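Local coordinates for protein SusD homolog (Bacteroides thetaiotaomicron, PDB 3EHM) that probably binds mucin O-glycans at the surface of a gut bacterium, as a SusD-like outer membrane lipoprotein built on helical tetratricopeptide-type repeats, at residues 53-58 with 133-138; 125-130 with 202-207; 342-347 with 372-377. All coordinates share one frame; numbering follows the deposited sequence.

Contact 1. Residues 53-58 with 133-138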
loop_
_atom_site.group_PDB
_atom_site.type_symbol
_atom_site.label_atom_id
_atom_site.label_comp_id
_atom_site.label_asym_id
_atom_site.label_seq_id
_atom_site.Cartn_x
_atom_site.Cartn_y
_atom_site.Cartn_z
ATOM N N GLN A 53 1.086 -3.277 12.317
ATOM C CA GLN A 53 0.108 -4.362 12.268
ATOM C C GLN A 53 -1.236 -3.776 11.861
ATOM O O GLN A 53 -1.940 -4.307 10.994
ATOM C CB GLN A 53 -0.046 -5.015 13.642
ATOM C CG GLN A 53 0.817 -6.235 13.869
ATOM C CD GLN A 53 0.394 -7.009 15.103
ATOM O OE1 GLN A 53 0.644 -8.211 15.212
ATOM N NE2 GLN A 53 -0.245 -6.323 16.044
ATOM N N ASN A 54 -1.569 -2.662 12.502
ATOM C CA ASN A 54 -2.823 -1.951 12.288
ATOM C C ASN A 54 -2.967 -1.385 10.878
ATOM O O ASN A 54 -4.048 -1.438 10.289
ATOM C CB ASN A 54 -2.931 -0.818 13.319
ATOM C CG ASN A 54 -4.195 0.009 13.162
ATOM O OD1 ASN A 54 -4.135 1.236 13.037
ATOM N ND2 ASN A 54 -5.345 -0.654 13.181
ATOM N N THR A 55 -1.878 -0.861 10.327
ATOM C CA THR A 55 -1.926 -0.263 8.997
ATOM C C THR A 55 -1.650 -1.213 7.836
ATOM O O THR A 55 -2.332 -1.157 6.814
ATOM C CB THR A 55 -0.916 0.903 8.872
ATOM O OG1 THR A 55 0.421 0.386 8.919
ATOM C CG2 THR A 55 -1.099 1.898 10.007
ATOM N N ASP A 56 -0.664 -2.091 8.004
ATOM C CA ASP A 56 -0.252 -2.989 6.930
ATOM C C ASP A 56 -0.352 -4.506 7.095
ATOM O O ASP A 56 -0.873 -5.202 6.222
ATOM C CB ASP A 56 1.211 -2.689 6.562
ATOM C CG ASP A 56 1.399 -1.337 5.889
ATOM O OD1 ASP A 56 0.976 -0.295 6.440
ATOM O OD2 ASP A 56 2.003 -1.323 4.797
ATOM N N LEU A 57 0.159 -5.017 8.206
ATOM C CA LEU A 57 0.233 -6.456 8.416
ATOM C C LEU A 57 -1.004 -7.309 8.662
ATOM O O LEU A 57 -1.214 -8.286 7.947
ATOM C CB LEU A 57 1.263 -6.744 9.509
ATOM C CG LEU A 57 2.589 -5.994 9.359
ATOM C CD1 LEU A 57 3.581 -6.541 10.379
ATOM C CD2 LEU A 57 3.144 -6.153 7.942
ATOM N N ILE A 58 -1.815 -6.979 9.660
ATOM C CA ILE A 58 -2.977 -7.818 9.926
ATOM C C ILE A 58 -4.252 -7.315 9.264
ATOM O O ILE A 58 -5.271 -8.006 9.257
ATOM C CB ILE A 58 -3.203 -7.997 11.446
ATOM C CG1 ILE A 58 -3.825 -6.742 12.056
ATOM C CG2 ILE A 58 -1.864 -8.289 12.125
ATOM C CD1 ILE A 58 -4.189 -6.909 13.526
ATOM N N TRP A 133 -0.978 11.071 3.864
ATOM C CA TRP A 133 -2.414 11.307 3.794
ATOM C C TRP A 133 -3.082 10.719 2.562
ATOM O O TRP A 133 -4.308 10.634 2.507
ATOM C CB TRP A 133 -2.716 12.799 3.934
ATOM C CG TRP A 133 -2.452 13.296 5.326
ATOM C CD1 TRP A 133 -2.005 12.558 6.393
ATOM C CD2 TRP A 133 -2.629 14.630 5.812
ATOM N NE1 TRP A 133 -1.899 13.352 7.508
ATOM C CE2 TRP A 133 -2.274 14.629 7.181
ATOM C CE3 TRP A 133 -3.056 15.828 5.224
ATOM C CZ2 TRP A 133 -2.333 15.781 7.973
ATOM C CZ3 TRP A 133 -3.115 16.974 6.011
ATOM C CH2 TRP A 133 -2.755 16.940 7.371
ATOM N N LEU A 134 -2.284 10.311 1.579
ATOM C CA LEU A 134 -2.837 9.661 0.399
ATOM C C LEU A 134 -3.332 8.310 0.921
ATOM O O LEU A 134 -4.376 7.812 0.506
ATOM C CB LEU A 134 -1.765 9.450 -0.675
ATOM C CG LEU A 134 -2.194 8.589 -1.874
ATOM C CD1 LEU A 134 -3.459 9.167 -2.507
ATOM C CD2 LEU A 134 -1.065 8.537 -2.899
ATOM N N ARG A 135 -2.572 7.728 1.846
ATOM C CA ARG A 135 -2.952 6.458 2.458
ATOM C C ARG A 135 -4.210 6.682 3.295
ATOM O O ARG A 135 -5.143 5.878 3.266
ATOM C CB ARG A 135 -1.831 5.943 3.372
ATOM C CG ARG A 135 -0.616 5.386 2.638
ATOM C CD ARG A 135 0.632 5.470 3.509
ATOM N NE ARG A 135 0.558 4.669 4.732
ATOM C CZ ARG A 135 0.753 3.355 4.784
ATOM N NH1 ARG A 135 1.031 2.676 3.676
ATOM N NH2 ARG A 135 0.703 2.723 5.948
ATOM N N ALA A 136 -4.222 7.781 4.043
ATOM C CA ALA A 136 -5.356 8.115 4.904
ATOM C C ALA A 136 -6.664 8.189 4.122
ATOM O O ALA A 136 -7.649 7.539 4.479
ATOM C CB ALA A 136 -5.098 9.440 5.617
ATOM N N THR A 137 -6.684 8.980 3.058
ATOM C CA THR A 137 -7.906 9.096 2.274
ATOM C C THR A 137 -8.243 7.791 1.560
ATOM O O THR A 137 -9.411 7.434 1.425
ATOM C CB THR A 137 -7.820 10.229 1.240
ATOM O OG1 THR A 137 -9.046 10.279 0.499
ATOM C CG2 THR A 137 -6.659 10.009 0.286
ATOM N N ASP A 138 -7.225 7.069 1.112
ATOM C CA ASP A 138 -7.466 5.806 0.421
ATOM C C ASP A 138 -7.981 4.732 1.368
ATOM O O ASP A 138 -8.546 3.729 0.932
ATOM C CB ASP A 138 -6.197 5.328 -0.285
ATOM C CG ASP A 138 -5.842 6.193 -1.478
ATOM O OD1 ASP A 138 -6.721 6.967 -1.922
ATOM O OD2 ASP A 138 -4.701 6.097 -1.980
#
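Arg135 reaches from helix 116-140 to Asp56 near the end of helix 47-57 and forms a buried salt bridge, one of the polar ties inside the largely helical SusD fold. The backbones stay well apart, with the CA atoms of Thr55 and Arg135 9.4 Å from each other, so the gap is bridged by the long arginine, met by the Asp56 carboxylate. The arginine chain bends at chi3 and presents an edge of the guanidinium to the acid. Arg135 NH2 donates to Asp56 OD1 over 3.1 Å in a nearly straight bond, with an N-H...O angle of 169°. The oxygen uses its syn lone pair, and it lies practically in the guanidinium plane; the carboxylate is turned only 21° from that plane. On its anti side the same OD1 accepts a second, short bond from Thr55 OG1, at 2.6 Å, somewhat out of the carboxylate plane. Two donors thus grip one oxygen from different directions, which fixes the rotation of the carboxylate and would probably favour its charged form. The hydroxyl can reach its neighbour because Thr55 OG1 sits between its own backbone N and carbonyl carbon (chi1 68°). Val450 of helix 449-459 touches both charged side chains, and Phe95 of helix 85-110 packs on Thr55. Asp138, one turn beyond Arg135, is satisfied separately by a salt bridge to Arg214 and hydrogen bonds from Tyr164 and Trp521. Thr55 OG1 also borders the arginine edge, but at 3.8 Å from Arg135 NH2 it is a neighbour and not a bonding partner.

Contact 2. Residues 125-130 with 202-207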
loop_
_atom_site.group_PDB
_atom_site.type_symbol
_atom_site.label_atom_id
_atom_site.label_comp_id
_atom_site.label_asym_id
_atom_site.label_seq_id
_atom_site.Cartn_x
_atom_site.Cartn_y
_atom_site.Cartn_z
ATOM N N ALA A 125 8.323 18.860 3.385
ATOM C CA ALA A 125 7.467 18.372 4.462
ATOM C C ALA A 125 6.065 18.114 3.904
ATOM O O ALA A 125 5.393 17.163 4.304
ATOM C CB ALA A 125 7.411 19.394 5.587
ATOM N N ASN A 126 5.630 18.959 2.973
ATOM C CA ASN A 126 4.316 18.800 2.362
ATOM C C ASN A 126 4.239 17.503 1.544
ATOM O O ASN A 126 3.211 16.832 1.529
ATOM C CB ASN A 126 3.982 20.007 1.468
ATOM C CG ASN A 126 3.581 21.242 2.271
ATOM O OD1 ASN A 126 3.180 21.138 3.430
ATOM N ND2 ASN A 126 3.666 22.413 1.645
ATOM N N ILE A 127 5.323 17.152 0.864
ATOM C CA ILE A 127 5.342 15.924 0.074
ATOM C C ILE A 127 5.219 14.718 1.008
ATOM O O ILE A 127 4.415 13.816 0.772
ATOM C CB ILE A 127 6.644 15.797 -0.745
ATOM C CG1 ILE A 127 6.705 16.912 -1.794
ATOM C CG2 ILE A 127 6.715 14.415 -1.410
ATOM C CD1 ILE A 127 8.030 16.980 -2.544
ATOM N N VAL A 128 6.016 14.708 2.072
ATOM C CA VAL A 128 5.966 13.612 3.037
ATOM C C VAL A 128 4.567 13.520 3.648
ATOM O O VAL A 128 4.028 12.430 3.819
ATOM C CB VAL A 128 7.005 13.806 4.161
ATOM C CG1 VAL A 128 6.846 12.726 5.216
ATOM C CG2 VAL A 128 8.405 13.753 3.575
ATOM N N ARG A 129 3.978 14.668 3.969
ATOM C CA ARG A 129 2.638 14.685 4.545
ATOM C C ARG A 129 1.627 14.088 3.566
ATOM O O ARG A 129 0.776 13.279 3.944
ATOM C CB ARG A 129 2.210 16.115 4.877
ATOM C CG ARG A 129 0.873 16.189 5.602
ATOM C CD ARG A 129 0.254 17.573 5.512
ATOM N NE ARG A 129 -0.252 17.851 4.170
ATOM C CZ ARG A 129 -0.999 18.904 3.858
ATOM N NH1 ARG A 129 -1.325 19.786 4.792
ATOM N NH2 ARG A 129 -1.435 19.068 2.617
ATOM N N ASN A 130 1.730 14.487 2.304
ATOM C CA ASN A 130 0.811 14.008 1.283
ATOM C C ASN A 130 0.946 12.524 0.960
ATOM O O ASN A 130 -0.042 11.880 0.625
ATOM C CB ASN A 130 0.940 14.858 0.016
ATOM C CG ASN A 130 0.517 16.303 0.250
ATOM O OD1 ASN A 130 -0.344 16.575 1.086
ATOM N ND2 ASN A 130 1.113 17.228 -0.491
ATOM N N LYS A 202 11.265 14.113 -8.003
ATOM C CA LYS A 202 10.879 12.898 -8.705
ATOM C C LYS A 202 9.832 12.142 -7.899
ATOM O O LYS A 202 8.884 11.600 -8.461
ATOM C CB LYS A 202 12.098 12.009 -8.944
ATOM C CG LYS A 202 13.102 12.611 -9.919
ATOM C CD LYS A 202 14.245 11.654 -10.187
ATOM C CE LYS A 202 15.169 12.205 -11.257
ATOM N NZ LYS A 202 16.196 11.202 -11.637
ATOM N N LEU A 203 10.000 12.107 -6.581
ATOM C CA LEU A 203 9.036 11.418 -5.736
ATOM C C LEU A 203 7.689 12.119 -5.834
ATOM O O LEU A 203 6.651 11.468 -5.932
ATOM C CB LEU A 203 9.510 11.390 -4.279
ATOM C CG LEU A 203 8.479 10.909 -3.251
ATOM C CD1 LEU A 203 7.975 9.513 -3.620
ATOM C CD2 LEU A 203 9.108 10.904 -1.868
ATOM N N ALA A 204 7.709 13.450 -5.827
ATOM C CA ALA A 204 6.479 14.233 -5.926
ATOM C C ALA A 204 5.741 13.975 -7.239
ATOM O O ALA A 204 4.519 13.827 -7.254
ATOM C CB ALA A 204 6.791 15.731 -5.791
ATOM N N ASN A 205 6.484 13.938 -8.344
ATOM C CA ASN A 205 5.880 13.694 -9.650
ATOM C C ASN A 205 5.407 12.250 -9.781
ATOM O O ASN A 205 4.454 11.966 -10.503
ATOM C CB ASN A 205 6.869 13.994 -10.781
ATOM C CG ASN A 205 7.096 15.475 -10.986
ATOM O OD1 ASN A 205 6.170 16.283 -10.873
ATOM N ND2 ASN A 205 8.330 15.839 -11.314
ATOM N N SER A 206 6.086 11.337 -9.096
ATOM C CA SER A 206 5.712 9.928 -9.146
ATOM C C SER A 206 4.390 9.752 -8.410
ATOM O O SER A 206 3.524 8.976 -8.827
ATOM C CB SER A 206 6.800 9.069 -8.499
ATOM O OG SER A 206 8.038 9.239 -9.171
ATOM N N LEU A 207 4.235 10.488 -7.314
ATOM C CA LEU A 207 3.009 10.427 -6.528
ATOM C C LEU A 207 1.893 11.038 -7.373
ATOM O O LEU A 207 0.757 10.560 -7.358
ATOM C CB LEU A 207 3.171 11.208 -5.220
ATOM C CG LEU A 207 2.134 10.876 -4.143
ATOM C CD1 LEU A 207 2.369 9.453 -3.646
ATOM C CD2 LEU A 207 2.239 11.861 -2.981
#
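Residues 125-130 of helix 116-140 and 202-207 of helix 197-215 run in roughly the same direction, their local axes 36° apart and 10.5 Å distant at closest approach, with Ile127 and Ala204 facing each other at a CA separation of 6.3 Å. This is side-by-side helix packing within the alpha-helical SusD scaffold, whose family belongs to the tetratricopeptide-repeat clan. Ile127 gives the largest share of the buried surface by splitting its two branches between neighbouring residues. The longer branch places CD1 against the methyl of Ala204, 3.7 Å from its CB, and the small alanine allows this near approach. The shorter branch turns the other way: a chi1 of -65° places CG1 beside the backbone N and CG2 opposite it, where CG2 meets Leu203 CD2 at 4.3 Å. One turn further along, Leu207 extends CD2 alongside the base of Asn130, 4.4 Å from its CB, touching the aliphatic root and the backbone while the amide leads elsewhere. That amide oxygen, Asn130 OD1, is hydrogen-bonded to Tyr145 OH and accepts from Arg129 NH2 at 3.1 Å, in the carbonyl plane on a lone pair; a weak bond from Arg129 NE joins it. The guanidinium edge therefore lies against the amide, and Arg129 also makes a cation-pi contact with Trp103. Helix 160-178 adds Leu178 against Ile127 and Val175 against Ala204, so a third helix joins the seam. No hydrogen bond crosses between the two segments: branched and small apolar groups hold them by shape, and the one amide oxygen at their margin, Asn130 OD1, is bonded to Tyr145 and Arg129 instead.

Contact 3. Residues 342-347 with 372-377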
loop_
_atom_site.group_PDB
_atom_site.type_symbol
_atom_site.label_atom_id
_atom_site.label_comp_id
_atom_site.label_asym_id
_atom_site.label_seq_id
_atom_site.Cartn_x
_atom_site.Cartn_y
_atom_site.Cartn_z
ATOM N N PHE A 342 7.941 4.356 -2.440
ATOM C CA PHE A 342 7.709 4.346 -3.882
ATOM C C PHE A 342 8.931 3.785 -4.602
ATOM O O PHE A 342 10.051 4.231 -4.367
ATOM C CB PHE A 342 7.421 5.771 -4.370
ATOM C CG PHE A 342 6.616 5.829 -5.645
ATOM C CD1 PHE A 342 7.131 5.327 -6.836
ATOM C CD2 PHE A 342 5.335 6.371 -5.647
ATOM C CE1 PHE A 342 6.376 5.363 -8.013
ATOM C CE2 PHE A 342 4.573 6.413 -6.818
ATOM C CZ PHE A 342 5.097 5.906 -8.002
ATOM N N ARG A 343 8.713 2.813 -5.483
ATOM C CA ARG A 343 9.818 2.201 -6.211
ATOM C C ARG A 343 9.703 2.389 -7.712
ATOM O O ARG A 343 8.613 2.595 -8.244
ATOM C CB ARG A 343 9.902 0.709 -5.888
ATOM C CG ARG A 343 9.780 0.410 -4.402
ATOM C CD ARG A 343 10.240 -0.997 -4.072
ATOM N NE ARG A 343 11.691 -1.134 -4.179
ATOM C CZ ARG A 343 12.359 -2.236 -3.858
ATOM N NH1 ARG A 343 11.705 -3.300 -3.409
ATOM N NH2 ARG A 343 13.679 -2.273 -3.977
ATOM N N ALA A 344 10.840 2.299 -8.395
ATOM C CA ALA A 344 10.880 2.477 -9.841
ATOM C C ALA A 344 9.942 1.537 -10.595
ATOM O O ALA A 344 9.312 1.935 -11.578
ATOM C CB ALA A 344 12.314 2.303 -10.343
ATOM N N SER A 345 9.836 0.292 -10.144
ATOM C CA SER A 345 8.969 -0.655 -10.836
ATOM C C SER A 345 7.530 -0.158 -10.916
ATOM O O SER A 345 6.861 -0.345 -11.932
ATOM C CB SER A 345 9.021 -2.034 -10.164
ATOM O OG SER A 345 8.629 -1.976 -8.803
ATOM N N GLU A 346 7.051 0.491 -9.859
ATOM C CA GLU A 346 5.678 0.985 -9.861
ATOM C C GLU A 346 5.464 1.997 -10.985
ATOM O O GLU A 346 4.432 1.986 -11.663
ATOM C CB GLU A 346 5.324 1.638 -8.523
ATOM C CG GLU A 346 3.830 1.902 -8.386
ATOM C CD GLU A 346 3.460 2.684 -7.142
ATOM O OE1 GLU A 346 4.198 2.611 -6.133
ATOM O OE2 GLU A 346 2.411 3.358 -7.174
ATOM N N THR A 347 6.441 2.873 -11.178
ATOM C CA THR A 347 6.351 3.883 -12.227
ATOM C C THR A 347 6.056 3.247 -13.584
ATOM O O THR A 347 5.203 3.727 -14.336
ATOM C CB THR A 347 7.657 4.692 -12.320
ATOM O OG1 THR A 347 7.857 5.414 -11.097
ATOM C CG2 THR A 347 7.597 5.678 -13.472
ATOM N N ILE A 372 8.438 -5.311 -14.869
ATOM C CA ILE A 372 8.772 -6.615 -14.303
ATOM C C ILE A 372 10.291 -6.767 -14.214
ATOM O O ILE A 372 10.823 -7.251 -13.214
ATOM C CB ILE A 372 8.192 -7.765 -15.157
ATOM C CG1 ILE A 372 6.667 -7.664 -15.195
ATOM C CG2 ILE A 372 8.621 -9.113 -14.577
ATOM C CD1 ILE A 372 5.995 -8.685 -16.104
ATOM N N ASN A 373 10.985 -6.346 -15.265
ATOM C CA ASN A 373 12.441 -6.424 -15.302
ATOM C C ASN A 373 13.037 -5.627 -14.136
ATOM O O ASN A 373 13.926 -6.102 -13.427
ATOM C CB ASN A 373 12.948 -5.855 -16.631
ATOM C CG ASN A 373 14.449 -5.979 -16.789
ATOM O OD1 ASN A 373 15.090 -5.108 -17.374
ATOM N ND2 ASN A 373 15.016 -7.066 -16.283
ATOM N N ILE A 374 12.541 -4.408 -13.940
ATOM C CA ILE A 374 13.025 -3.557 -12.856
ATOM C C ILE A 374 12.736 -4.198 -11.497
ATOM O O ILE A 374 13.557 -4.126 -10.575
ATOM C CB ILE A 374 12.370 -2.154 -12.918
ATOM C CG1 ILE A 374 12.976 -1.355 -14.075
ATOM C CG2 ILE A 374 12.570 -1.409 -11.603
ATOM C CD1 ILE A 374 14.463 -1.054 -13.903
ATOM N N SER A 375 11.579 -4.839 -11.374
ATOM C CA SER A 375 11.226 -5.478 -10.114
ATOM C C SER A 375 12.200 -6.606 -9.804
ATOM O O SER A 375 12.625 -6.763 -8.662
ATOM C CB SER A 375 9.797 -6.025 -10.155
ATOM O OG SER A 375 9.504 -6.728 -8.955
ATOM N N PHE A 376 12.545 -7.397 -10.816
ATOM C CA PHE A 376 13.486 -8.497 -10.624
ATOM C C PHE A 376 14.820 -7.932 -10.151
ATOM O O PHE A 376 15.484 -8.508 -9.292
ATOM C CB PHE A 376 13.682 -9.269 -11.933
ATOM C CG PHE A 376 12.702 -10.392 -12.132
ATOM C CD1 PHE A 376 11.347 -10.206 -11.891
ATOM C CD2 PHE A 376 13.137 -11.639 -12.567
ATOM C CE1 PHE A 376 10.439 -11.246 -12.076
ATOM C CE2 PHE A 376 12.238 -12.682 -12.754
ATOM C CZ PHE A 376 10.886 -12.485 -12.508
ATOM N N GLN A 377 15.210 -6.801 -10.719
ATOM C CA GLN A 377 16.459 -6.167 -10.332
ATOM C C GLN A 377 16.355 -5.659 -8.900
ATOM O O GLN A 377 17.291 -5.802 -8.115
ATOM C CB GLN A 377 16.786 -5.018 -11.280
ATOM C CG GLN A 377 17.180 -5.470 -12.681
ATOM C CD GLN A 377 17.489 -4.302 -13.598
ATOM O OE1 GLN A 377 18.264 -3.415 -13.249
ATOM N NE2 GLN A 377 16.889 -4.300 -14.780
#
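Apolar packing joins Ala344 and Ser345, in the first turn of helix 344-356, to Ile374 on helix 364-378, consecutive helices of the predominantly helical SusD fold. The isoleucine works through one methyl. Its chi1 of -74° puts CG1 beside the backbone N and leaves CG2 anti to that N, set against the start of the opposing helix, 3.9 Å from Ala344 CB and 3.9 Å from Ser345 CB. The same methyl comes nearest to the backbone, lying 3.5 Å from Ser345 N, so it covers the first turn as well as its side chains. The longer branch of Ile374, through CG1, takes no part in these approaches, and the fit against the helix start rests on the CG2 methyl.

A second set of van der Waals contacts brings the serines together, where the backbones approach most closely, at 5.4 Å between their CA atoms. Ser345 CB stands 4.1 Å from Ser375 CB and 4.0 Å from Ser375 N. Its CB thus touches both Ile374 and Ser375, two successive residues of the partner helix. Ala444 of helix 429-445 touches both serines and brings a third helix to this point.

No hydrogen bond links the two segments themselves. The hydroxyl of Ser345, held between its backbone N and carbonyl carbon (chi1 59°), nevertheless bonds to Glu378 OE1 at the end of helix 364-378 and adds a polar tie between the same two helices. Ser375 OG turns to a third region, where it is hydrogen-bonded to Arg287 NH1. Small residues thus permit close helix approach through carbon contacts, while their buried hydroxyls find partners beyond the two segments.

In the fold
From the N terminus, helix 47-57 comes first, and contact 1 closes a loop of 74 residues when helix 116-140 returns to it. Before that closure the chain has already passed 125-130, the opening half of contact 2, which closes later at 202-207; the two contacts therefore cross, sharing helix 116-140. They touch through Leu134 CD2 and Leu207 CD1, 3.6 Å apart. Contact 3 follows in series, closing a short loop of 24 residues between adjacent helices. It meets contact 2 where Phe342 packs on Leu203 and Ser206, linking helix 197-215 to the strand end that leads into helix 344-356. Contacts 1 and 3 do not touch, their nearest atoms being about 7 Å apart.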